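Side-chain contacts in glutathione S-transferase (PDB 4GF0), which binds glutathione and, as a member of the glutathione S-transferase family, probably catalyses its transfer to electrophilic substrates: residues Val15-Ala18 and Ile19-Glu23; Asp142-Glu145 and Ser146-Arg150; Tyr153-Glu157 and Asp158-Ala162; Asp176-Thr180 and Ala181-Lys185. All coordinates share one frame; numbering follows the deposited sequence.

Overall arrangement
Interaction 1 comes first along the chain, on helix 14-23 of the thioredoxin-like N-terminal domain; interactions 2, 3 and 4 follow in series in the all-helical C-terminal domain. Interaction 2 lies at the C-terminal part of helix 123-148, interaction 3 forms the loop leading into helix 162-170, and interaction 4 is the turn before helix 184-194. The centre of interaction 2 lies about 12 Å from those of interactions 3 and 4, and it touches both, through Leu-149 and Val-154 and through Glu-145 and Lys-185, knitting the ends of these helices together. Interaction 1 is about 14 Å from interaction 3, centre to centre, and Glu-23 meeting Phe-159 bridges the two domains.

Interaction 1: residues Val15-Ala18 and Ile19-Glu23; sequences VAVA and IAIEE
Val-15, Ala-16, Val-17 and Ala-18 each accept, through the carbonyl oxygen, an i to i+4 hydrogen bond from the amides of Ile-19, Ala-20, Ile-21 and Glu-22, respectively. Ile-19 N lies 2.9 Å from Val-15 O, and the longest of the four bonds, from Ala-20 N to Ala-16 O, is 3.1 Å. The bond from Ile-21 N meets Val-17 O nearly in line with the carbonyl, whereas Ala-20 N is tilted 27° from the carbonyl plane of Ala-16. Two beta-branched pairs ride on this ladder. CG1 of Val-17, set opposite its own backbone N (chi1 -180°), reaches along the helix to CD1 of Ile-21 at 4.1 Å. Val-15 CG1 makes the equivalent touch with Ile-19 CD1 at 4.2 Å, two residues earlier and on a different side of the helix.

In both isoleucines CG1 is folded beside the backbone N (chi1 -63° in Ile-21), which lays it over the carbonyl oxygen four residues earlier: Ile-21 CG1 is 3.3 Å from Val-17 O. This helix is the crossover of the beta-alpha-beta unit that links the parallel strands 4-8 and 28-32 in the thioredoxin-like domain. Its Val-17 and Ile-21 face helix 68-78, touching Leu-71 and Val-75, while Ile-19 packs on Pro-164 and Phe-167 of helix 162-170 in the other domain. Glu-22 starts out against its own turn, with CG 3.1 Å from Ala-18 O, then bends at chi2; its OE2 forms a salt bridge with Lys-205 and a hydrogen bond with the hydroxyl of Tyr-28.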
loop_
_atom_site.group_PDB
_atom_site.type_symbol
_atom_site.label_atom_id
_atom_site.label_comp_id
_atom_site.label_asym_id
_atom_site.label_seq_id
_atom_site.Cartn_x
_atom_site.Cartn_y
_atom_site.Cartn_z
ATOM N N VAL A 15 6.123 13.239 1.751
ATOM C CA VAL A 15 5.506 14.555 1.877
ATOM C C VAL A 15 3.988 14.446 2.062
ATOM O O VAL A 15 3.367 15.325 2.670
ATOM C CB VAL A 15 5.880 15.479 0.687
ATOM C CG1 VAL A 15 5.278 16.859 0.852
ATOM C CG2 VAL A 15 7.405 15.594 0.572
ATOM N N ALA A 16 3.392 13.363 1.565
ATOM C CA ALA A 16 1.956 13.147 1.751
ATOM C C ALA A 16 1.618 13.076 3.236
ATOM O O ALA A 16 0.575 13.562 3.675
ATOM C CB ALA A 16 1.492 11.871 1.039
ATOM N N VAL A 17 2.498 12.462 4.017
ATOM C CA VAL A 17 2.239 12.324 5.441
ATOM C C VAL A 17 2.358 13.694 6.105
ATOM O O VAL A 17 1.550 14.051 6.963
ATOM C CB VAL A 17 3.193 11.291 6.081
ATOM C CG1 VAL A 17 2.910 11.153 7.584
ATOM C CG2 VAL A 17 3.037 9.933 5.393
ATOM N N ALA A 18 3.352 14.480 5.695
ATOM C CA ALA A 18 3.505 15.824 6.249
ATOM C C ALA A 18 2.257 16.667 5.989
ATOM O O ALA A 18 1.769 17.377 6.876
ATOM C CB ALA A 18 4.731 16.496 5.671
ATOM N N ILE A 19 1.733 16.567 4.778
ATOM C CA ILE A 19 0.521 17.297 4.426
ATOM C C ILE A 19 -0.629 16.899 5.349
ATOM O O ILE A 19 -1.360 17.759 5.839
ATOM C CB ILE A 19 0.152 17.055 2.969
ATOM C CG1 ILE A 19 1.193 17.744 2.087
ATOM C CG2 ILE A 19 -1.251 17.617 2.655
ATOM C CD1 ILE A 19 1.109 17.349 0.593
ATOM N N ALA A 20 -0.782 15.602 5.600
ATOM C CA ALA A 20 -1.843 15.142 6.487
ATOM C C ALA A 20 -1.666 15.652 7.911
ATOM O O ALA A 20 -2.645 16.021 8.567
ATOM C CB ALA A 20 -1.943 13.623 6.471
ATOM N N ILE A 21 -0.424 15.675 8.392
ATOM C CA ILE A 21 -0.167 16.156 9.741
ATOM C C ILE A 21 -0.521 17.636 9.834
ATOM O O ILE A 21 -1.081 18.088 10.834
ATOM C CB ILE A 21 1.293 15.929 10.173
ATOM C CG1 ILE A 21 1.580 14.425 10.203
ATOM C CG2 ILE A 21 1.496 16.480 11.583
ATOM C CD1 ILE A 21 3.051 14.062 10.414
ATOM N N GLU A 22 -0.208 18.391 8.782
ATOM C CA GLU A 22 -0.594 19.798 8.739
ATOM C C GLU A 22 -2.113 19.968 8.751
ATOM O O GLU A 22 -2.643 20.853 9.432
ATOM C CB GLU A 22 -0.008 20.492 7.501
ATOM C CG GLU A 22 1.512 20.463 7.414
ATOM C CD GLU A 22 2.190 21.492 8.296
ATOM O OE1 GLU A 22 1.486 22.277 8.976
ATOM O OE2 GLU A 22 3.443 21.526 8.305
ATOM N N GLU A 23 -2.817 19.130 7.995
ATOM C CA GLU A 23 -4.277 19.195 7.953
ATOM C C GLU A 23 -4.843 18.902 9.336
ATOM O O GLU A 23 -5.863 19.463 9.725
ATOM C CB GLU A 23 -4.853 18.188 6.949
ATOM C CG GLU A 23 -4.641 18.531 5.492
ATOM C CD GLU A 23 -5.583 19.630 5.009
ATOM O OE1 GLU A 23 -6.688 19.778 5.587
ATOM O OE2 GLU A 23 -5.221 20.348 4.045
#

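Interaction 2: residues Asp142-Glu145 and Ser146-Arg150; sequences DFVE and SDILR
Phe-143 and Asp-147 meet as ring and methylene: CB of Asp-147 stands over one face of the phenyl ring, 3.7 Å from its centroid and 19° off the normal, a CH-pi contact. The carboxylate beyond it runs almost parallel to the ring, the planes 10° apart. Ile-148 approaches the same ring obliquely, its CG1 at 3.7 Å from Phe-143 CE2. Phe-143 has its CG opposite the backbone N (chi1 -174°), which lets the ring reach along the helix to Asp-147 and Ile-148. Val-144 continues the apolar contacts, its CG2 4.2 Å from Ile-148 CD1 and its CG1 meeting Leu-149 CG.

Behind these side chains, Val-144 O is gripped by two amides. Leu-149 N lies in the carbonyl plane at 2.9 Å from this oxygen, with an almost straight N-H bond, while Ile-148 N comes from above that plane at 3.1 Å from it. Further out, Tyr-101 of helix 89-111 meets the Phe-143 ring, and Ile-186 of helix 184-194 packs on Val-144 and Leu-149. Glu-145 extends to the start of helix 184-194, OE2 accepting from Lys-185 N and OE1 from Ile-186 N. The i to i+5 bond from Leu-149 N marks a widened, pi-type turn in the C-terminal part of helix 123-148, a long helix of the helical glutathione S-transferase domain.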
loop_
_atom_site.group_PDB
_atom_site.type_symbol
_atom_site.label_atom_id
_atom_site.label_comp_id
_atom_site.label_asym_id
_atom_site.label_seq_id
_atom_site.Cartn_x
_atom_site.Cartn_y
_atom_site.Cartn_z
ATOM N N ASP A 142 -4.697 8.147 -16.552
ATOM C CA ASP A 142 -5.968 7.854 -17.221
ATOM C C ASP A 142 -6.974 7.257 -16.242
ATOM O O ASP A 142 -8.137 7.670 -16.181
ATOM C CB ASP A 142 -5.763 6.859 -18.367
ATOM C CG ASP A 142 -5.129 7.480 -19.587
ATOM O OD1 ASP A 142 -4.992 8.719 -19.641
ATOM O OD2 ASP A 142 -4.784 6.710 -20.513
ATOM N N PHE A 143 -6.516 6.271 -15.481
ATOM C CA PHE A 143 -7.351 5.629 -14.473
ATOM C C PHE A 143 -7.737 6.555 -13.325
ATOM O O PHE A 143 -8.871 6.505 -12.837
ATOM C CB PHE A 143 -6.659 4.389 -13.918
ATOM C CG PHE A 143 -7.515 3.604 -12.972
ATOM C CD1 PHE A 143 -8.468 2.724 -13.458
ATOM C CD2 PHE A 143 -7.377 3.748 -11.607
ATOM C CE1 PHE A 143 -9.268 1.994 -12.594
ATOM C CE2 PHE A 143 -8.178 3.029 -10.736
ATOM C CZ PHE A 143 -9.121 2.147 -11.233
ATOM N N VAL A 144 -6.797 7.374 -12.864
ATOM C CA VAL A 144 -7.106 8.364 -11.845
ATOM C C VAL A 144 -8.238 9.263 -12.328
ATOM O O VAL A 144 -9.215 9.487 -11.611
ATOM C CB VAL A 144 -5.875 9.237 -11.511
ATOM C CG1 VAL A 144 -6.293 10.476 -10.717
ATOM C CG2 VAL A 144 -4.857 8.426 -10.726
ATOM N N GLU A 145 -8.095 9.761 -13.552
ATOM C CA GLU A 145 -9.040 10.707 -14.131
ATOM C C GLU A 145 -10.427 10.083 -14.299
ATOM O O GLU A 145 -11.438 10.729 -14.052
ATOM C CB GLU A 145 -8.497 11.226 -15.474
ATOM C CG GLU A 145 -9.388 12.222 -16.204
ATOM C CD GLU A 145 -9.329 13.617 -15.606
ATOM O OE1 GLU A 145 -8.465 13.875 -14.734
ATOM O OE2 GLU A 145 -10.146 14.468 -16.014
ATOM N N SER A 146 -10.474 8.815 -14.680
ATOM C CA SER A 146 -11.744 8.183 -15.021
ATOM C C SER A 146 -12.389 7.450 -13.847
ATOM O O SER A 146 -13.609 7.299 -13.804
ATOM C CB SER A 146 -11.546 7.205 -16.175
ATOM O OG SER A 146 -10.795 6.090 -15.734
ATOM N N ASP A 147 -11.581 6.991 -12.896
ATOM C CA ASP A 147 -12.079 6.031 -11.907
ATOM C C ASP A 147 -11.740 6.308 -10.449
ATOM O O ASP A 147 -12.211 5.604 -9.558
ATOM C CB ASP A 147 -11.614 4.624 -12.275
ATOM C CG ASP A 147 -12.428 4.022 -13.397
ATOM O OD1 ASP A 147 -13.237 3.113 -13.123
ATOM O OD2 ASP A 147 -12.262 4.461 -14.549
ATOM N N ILE A 148 -10.930 7.324 -10.193
ATOM C CA ILE A 148 -10.583 7.644 -8.811
ATOM C C ILE A 148 -11.072 9.022 -8.405
ATOM O O ILE A 148 -11.730 9.174 -7.376
ATOM C CB ILE A 148 -9.067 7.550 -8.568
ATOM C CG1 ILE A 148 -8.619 6.091 -8.660
ATOM C CG2 ILE A 148 -8.697 8.157 -7.208
ATOM C CD1 ILE A 148 -7.154 5.883 -8.338
ATOM N N LEU A 149 -10.757 10.024 -9.220
ATOM C CA LEU A 149 -11.052 11.406 -8.866
ATOM C C LEU A 149 -12.498 11.773 -9.180
ATOM O O LEU A 149 -12.856 11.988 -10.343
ATOM C CB LEU A 149 -10.135 12.356 -9.637
ATOM C CG LEU A 149 -8.994 13.077 -8.938
ATOM C CD1 LEU A 149 -8.366 14.047 -9.929
ATOM C CD2 LEU A 149 -9.474 13.809 -7.681
ATOM N N ARG A 150 -13.335 11.850 -8.152
ATOM C CA ARG A 150 -14.709 12.291 -8.356
ATOM C C ARG A 150 -14.760 13.790 -8.664
ATOM O O ARG A 150 -15.511 14.226 -9.538
ATOM C CB ARG A 150 -15.584 11.945 -7.149
ATOM C CG ARG A 150 -17.054 12.243 -7.372
ATOM C CD ARG A 150 -17.944 11.589 -6.319
ATOM N NE ARG A 150 -19.173 12.359 -6.125
ATOM C CZ ARG A 150 -20.202 12.356 -6.968
ATOM N NH1 ARG A 150 -20.161 11.618 -8.071
ATOM N NH2 ARG A 150 -21.272 13.097 -6.709
#

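Interaction 3: residues Tyr153-Glu157 and Asp158-Ala162; sequences YVLGE and DFSLA
Tyr-153 holds its ring beside its backbone N (chi1 -63°), whereas Phe-159 swings its own opposite the backbone N (chi1 -175°), and these two settings bring the aromatics together as a T-shaped pair. Phe-159 presents an edge to the tyrosine face: its CD1 sits above the rim of that ring, 3.9 Å from Tyr-153 CE1. The planes stand at 90° and the centroids are 5.5 Å apart. Arg-196 serves both rings, donating to the Tyr-153 hydroxyl and making a cation-pi contact with Phe-159.

Elsewhere in the loop the packing is aliphatic. Ala-162 CB nestles against Val-154, nearest to CG2 at 3.8 Å, and Leu-155 CD1 reaches Ser-160 CB at 3.7 Å. No direct hydrogen bond joins the two segments; two waters do so instead. One accepts from Leu-155 N and Ser-160 OG and donates to Asp-158 O, the last at 2.7 Å from the water, so it ties three points of the loop together. The other accepts from Asp-158 N and donates to Leu-155 O and to the Asp-158 carboxylate oxygen OD2. The OE2 of Glu-157 and OD1 of Asp-158 lie 4.1 Å apart, which may slightly raise the pKa of either.

Residues 153-156 make a type I beta turn, and Ser-160 OG accepts from Ala-162 N at 3.3 Å. Asp-163 accepts from Ser-160 N through OD2 and from Val-154 N through OD1. Although the serine bond is to Ala-162 N, this entry to helix 162-170 is consistent with the S/T-x-x-D capping box of the glutathione S-transferase fold.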
loop_
_atom_site.group_PDB
_atom_site.type_symbol
_atom_site.label_atom_id
_atom_site.label_comp_id
_atom_site.label_asym_id
_atom_site.label_seq_id
_atom_site.Cartn_x
_atom_site.Cartn_y
_atom_site.Cartn_z
ATOM N N TYR A 153 -12.024 16.740 -5.233
ATOM C CA TYR A 153 -11.115 15.846 -4.513
ATOM C C TYR A 153 -11.476 14.409 -4.820
ATOM O O TYR A 153 -12.441 14.160 -5.532
ATOM C CB TYR A 153 -11.199 16.097 -3.005
ATOM C CG TYR A 153 -10.753 17.485 -2.622
ATOM C CD1 TYR A 153 -9.430 17.881 -2.776
ATOM C CD2 TYR A 153 -11.659 18.413 -2.128
ATOM C CE1 TYR A 153 -9.024 19.173 -2.435
ATOM C CE2 TYR A 153 -11.260 19.696 -1.787
ATOM C CZ TYR A 153 -9.944 20.067 -1.934
ATOM O OH TYR A 153 -9.565 21.352 -1.594
ATOM N N VAL A 154 -10.727 13.460 -4.273
ATOM C CA VAL A 154 -11.009 12.054 -4.574
ATOM C C VAL A 154 -12.462 11.655 -4.289
ATOM O O VAL A 154 -13.124 11.058 -5.126
ATOM C CB VAL A 154 -10.040 11.121 -3.832
ATOM C CG1 VAL A 154 -10.493 9.657 -3.961
ATOM C CG2 VAL A 154 -8.637 11.302 -4.377
ATOM N N LEU A 155 -12.967 12.019 -3.117
ATOM C CA LEU A 155 -14.330 11.642 -2.749
ATOM C C LEU A 155 -15.377 12.634 -3.224
ATOM O O LEU A 155 -16.563 12.475 -2.925
ATOM C CB LEU A 155 -14.443 11.500 -1.243
ATOM C CG LEU A 155 -13.586 10.365 -0.688
ATOM C CD1 LEU A 155 -13.671 10.378 0.810
ATOM C CD2 LEU A 155 -14.057 9.023 -1.233
ATOM N N GLY A 156 -14.947 13.655 -3.959
ATOM C CA GLY A 156 -15.865 14.678 -4.436
ATOM C C GLY A 156 -15.674 15.967 -3.664
ATOM O O GLY A 156 -14.565 16.505 -3.610
ATOM N N GLU A 157 -16.745 16.453 -3.045
ATOM C CA GLU A 157 -16.685 17.656 -2.216
ATOM C C GLU A 157 -15.703 17.527 -1.045
ATOM O O GLU A 157 -15.009 18.485 -0.700
ATOM C CB GLU A 157 -18.085 18.009 -1.687
ATOM C CG GLU A 157 -18.093 19.022 -0.537
ATOM C CD GLU A 157 -19.491 19.291 0.018
ATOM O OE1 GLU A 157 -20.485 18.901 -0.634
ATOM O OE2 GLU A 157 -19.595 19.894 1.112
ATOM N N ASP A 158 -15.637 16.345 -0.443
ATOM C CA ASP A 158 -14.901 16.160 0.803
ATOM C C ASP A 158 -13.449 15.722 0.623
ATOM O O ASP A 158 -13.162 14.704 0.003
ATOM C CB ASP A 158 -15.628 15.138 1.679
ATOM C CG ASP A 158 -17.060 15.540 1.963
ATOM O OD1 ASP A 158 -17.294 16.734 2.231
ATOM O OD2 ASP A 158 -17.953 14.672 1.903
ATOM N N PHE A 159 -12.546 16.517 1.186
ATOM C CA PHE A 159 -11.135 16.184 1.303
ATOM C C PHE A 159 -10.963 14.950 2.192
ATOM O O PHE A 159 -11.724 14.745 3.149
ATOM C CB PHE A 159 -10.446 17.385 1.956
ATOM C CG PHE A 159 -8.956 17.273 2.057
ATOM C CD1 PHE A 159 -8.148 17.622 0.985
ATOM C CD2 PHE A 159 -8.354 16.882 3.243
ATOM C CE1 PHE A 159 -6.771 17.552 1.087
ATOM C CE2 PHE A 159 -6.973 16.800 3.348
ATOM C CZ PHE A 159 -6.179 17.143 2.264
ATOM N N SER A 160 -9.958 14.128 1.899
ATOM C CA SER A 160 -9.713 12.927 2.701
ATOM C C SER A 160 -8.252 12.538 2.616
ATOM O O SER A 160 -7.475 13.175 1.907
ATOM C CB SER A 160 -10.571 11.754 2.196
ATOM O OG SER A 160 -10.105 11.284 0.937
ATOM N N LEU A 161 -7.880 11.468 3.319
ATOM C CA LEU A 161 -6.514 10.955 3.230
ATOM C C LEU A 161 -6.042 10.628 1.821
ATOM O O LEU A 161 -4.839 10.636 1.563
ATOM C CB LEU A 161 -6.350 9.685 4.067
ATOM C CG LEU A 161 -6.547 9.798 5.569
ATOM C CD1 LEU A 161 -6.322 8.393 6.131
ATOM C CD2 LEU A 161 -5.565 10.813 6.185
ATOM N N ALA A 162 -6.964 10.326 0.912
ATOM C CA ALA A 162 -6.547 9.964 -0.436
ATOM C C ALA A 162 -5.924 11.155 -1.151
ATOM O O ALA A 162 -5.090 10.988 -2.035
ATOM C CB ALA A 162 -7.710 9.400 -1.247
HETATM O O HOH W 1 -11.333 13.001 -0.889
HETATM O O HOH W 2 -17.531 14.012 -0.799
#

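Interaction 4: residues Asp176-Thr180 and Ala181-Lys185; sequences DGVDT and AAYPK
Thr-180 O accepts from Tyr-183 N at 2.9 Å, and one residue earlier Asp-179 O accepts from Ala-182 N at 3.1 Å. Both are i to i+3 bonds of a short 3-10 turn. Each donor approaches from above the acceptor's carbonyl plane, 46° out of it for Tyr-183 N and 60° for Ala-182 N, so neither points at a lone pair; the N-H bonds themselves are fairly straight.

The two acceptor oxygens also border the Tyr-183 ring. Thr-180 O lies in the ring plane at its edge, and Asp-179 O approaches the same edge, 3.4 Å from CD2 of Tyr-183. Val-178 adds an apolar touch there: its CG1, opposite the backbone N (chi1 -178°), comes to 3.7 Å from Tyr-183 CE2, the two side chains crossing at about a right angle. Ala-182 CB lies 3.4 Å from Asp-179 O, the oxygen that its own backbone N bonds.

The polar groups at the margins find partners beyond the turn. The Tyr-183 hydroxyl is hydrogen-bonded to Asp-142 OD1, and the carbonyl O of Tyr-183 to Thr-187 OG1, a bond within the first turn of the following helix. Lys-185 donates its ammonium to Leu-149 O. Tyr-183 occupies the N-cap position of helix 184-194, and its ring lies on Ala-141 and Glu-145, so the turn brings the start of that helix against the C-terminal part of helix 123-148.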
loop_
_atom_site.group_PDB
_atom_site.type_symbol
_atom_site.label_atom_id
_atom_site.label_comp_id
_atom_site.label_asym_id
_atom_site.label_seq_id
_atom_site.Cartn_x
_atom_site.Cartn_y
_atom_site.Cartn_z
ATOM N N ASP A 176 7.823 12.866 -15.069
ATOM C CA ASP A 176 7.845 11.532 -15.655
ATOM C C ASP A 176 7.445 11.545 -17.128
ATOM O O ASP A 176 7.357 10.493 -17.754
ATOM C CB ASP A 176 6.948 10.556 -14.866
ATOM C CG ASP A 176 7.555 10.143 -13.531
ATOM O OD1 ASP A 176 8.724 10.496 -13.267
ATOM O OD2 ASP A 176 6.865 9.456 -12.743
ATOM N N GLY A 177 7.197 12.731 -17.676
ATOM C CA GLY A 177 6.871 12.860 -19.085
ATOM C C GLY A 177 5.388 12.805 -19.422
ATOM O O GLY A 177 5.023 12.497 -20.563
ATOM N N VAL A 178 4.537 13.110 -18.441
ATOM C CA VAL A 178 3.085 13.143 -18.632
ATOM C C VAL A 178 2.554 14.554 -18.366
ATOM O O VAL A 178 2.852 15.141 -17.325
ATOM C CB VAL A 178 2.372 12.168 -17.667
ATOM C CG1 VAL A 178 0.859 12.178 -17.909
ATOM C CG2 VAL A 178 2.922 10.752 -17.821
ATOM N N ASP A 179 1.782 15.103 -19.302
ATOM C CA ASP A 179 1.203 16.436 -19.112
ATOM C C ASP A 179 -0.014 16.343 -18.199
ATOM O O ASP A 179 -1.030 15.780 -18.596
ATOM C CB ASP A 179 0.763 17.034 -20.454
ATOM C CG ASP A 179 1.910 17.632 -21.245
ATOM O OD1 ASP A 179 2.781 18.280 -20.631
ATOM O OD2 ASP A 179 1.930 17.462 -22.487
ATOM N N THR A 180 0.076 16.883 -16.986
ATOM C CA THR A 180 -1.085 16.883 -16.097
ATOM C C THR A 180 -2.239 17.665 -16.718
ATOM O O THR A 180 -3.411 17.346 -16.515
ATOM C CB THR A 180 -0.751 17.421 -14.689
ATOM O OG1 THR A 180 -0.372 18.800 -14.770
ATOM C CG2 THR A 180 0.392 16.625 -14.097
ATOM N N ALA A 181 -1.882 18.681 -17.494
ATOM C CA ALA A 181 -2.846 19.523 -18.196
ATOM C C ALA A 181 -3.776 18.738 -19.125
ATOM O O ALA A 181 -4.864 19.204 -19.467
ATOM C CB ALA A 181 -2.113 20.579 -18.979
ATOM N N ALA A 182 -3.353 17.550 -19.541
ATOM C CA ALA A 182 -4.185 16.725 -20.417
ATOM C C ALA A 182 -5.345 16.096 -19.643
ATOM O O ALA A 182 -6.237 15.486 -20.233
ATOM C CB ALA A 182 -3.351 15.657 -21.095
ATOM N N TYR A 183 -5.331 16.258 -18.322
ATOM C CA TYR A 183 -6.335 15.653 -17.448
ATOM C C TYR A 183 -7.060 16.731 -16.667
ATOM O O TYR A 183 -6.530 17.221 -15.667
ATOM C CB TYR A 183 -5.645 14.699 -16.470
ATOM C CG TYR A 183 -4.839 13.630 -17.166
ATOM C CD1 TYR A 183 -5.424 12.429 -17.530
ATOM C CD2 TYR A 183 -3.503 13.822 -17.467
ATOM C CE1 TYR A 183 -4.694 11.447 -18.172
ATOM C CE2 TYR A 183 -2.768 12.848 -18.111
ATOM C CZ TYR A 183 -3.373 11.660 -18.459
ATOM O OH TYR A 183 -2.647 10.683 -19.098
ATOM N N PRO A 184 -8.264 17.116 -17.124
ATOM C CA PRO A 184 -8.950 18.266 -16.518
ATOM C C PRO A 184 -9.238 18.105 -15.026
ATOM O O PRO A 184 -9.009 19.054 -14.274
ATOM C CB PRO A 184 -10.253 18.394 -17.332
ATOM C CG PRO A 184 -10.344 17.158 -18.176
ATOM C CD PRO A 184 -8.949 16.635 -18.341
ATOM N N LYS A 185 -9.708 16.934 -14.593
ATOM C CA LYS A 185 -10.004 16.744 -13.175
ATOM C C LYS A 185 -8.744 16.728 -12.314
ATOM O O LYS A 185 -8.734 17.289 -11.216
ATOM C CB LYS A 185 -10.870 15.503 -12.943
ATOM C CG LYS A 185 -12.316 15.695 -13.395
ATOM C CD LYS A 185 -13.223 14.620 -12.822
ATOM C CE LYS A 185 -12.895 13.286 -13.435
ATOM N NZ LYS A 185 -13.633 12.163 -12.793
#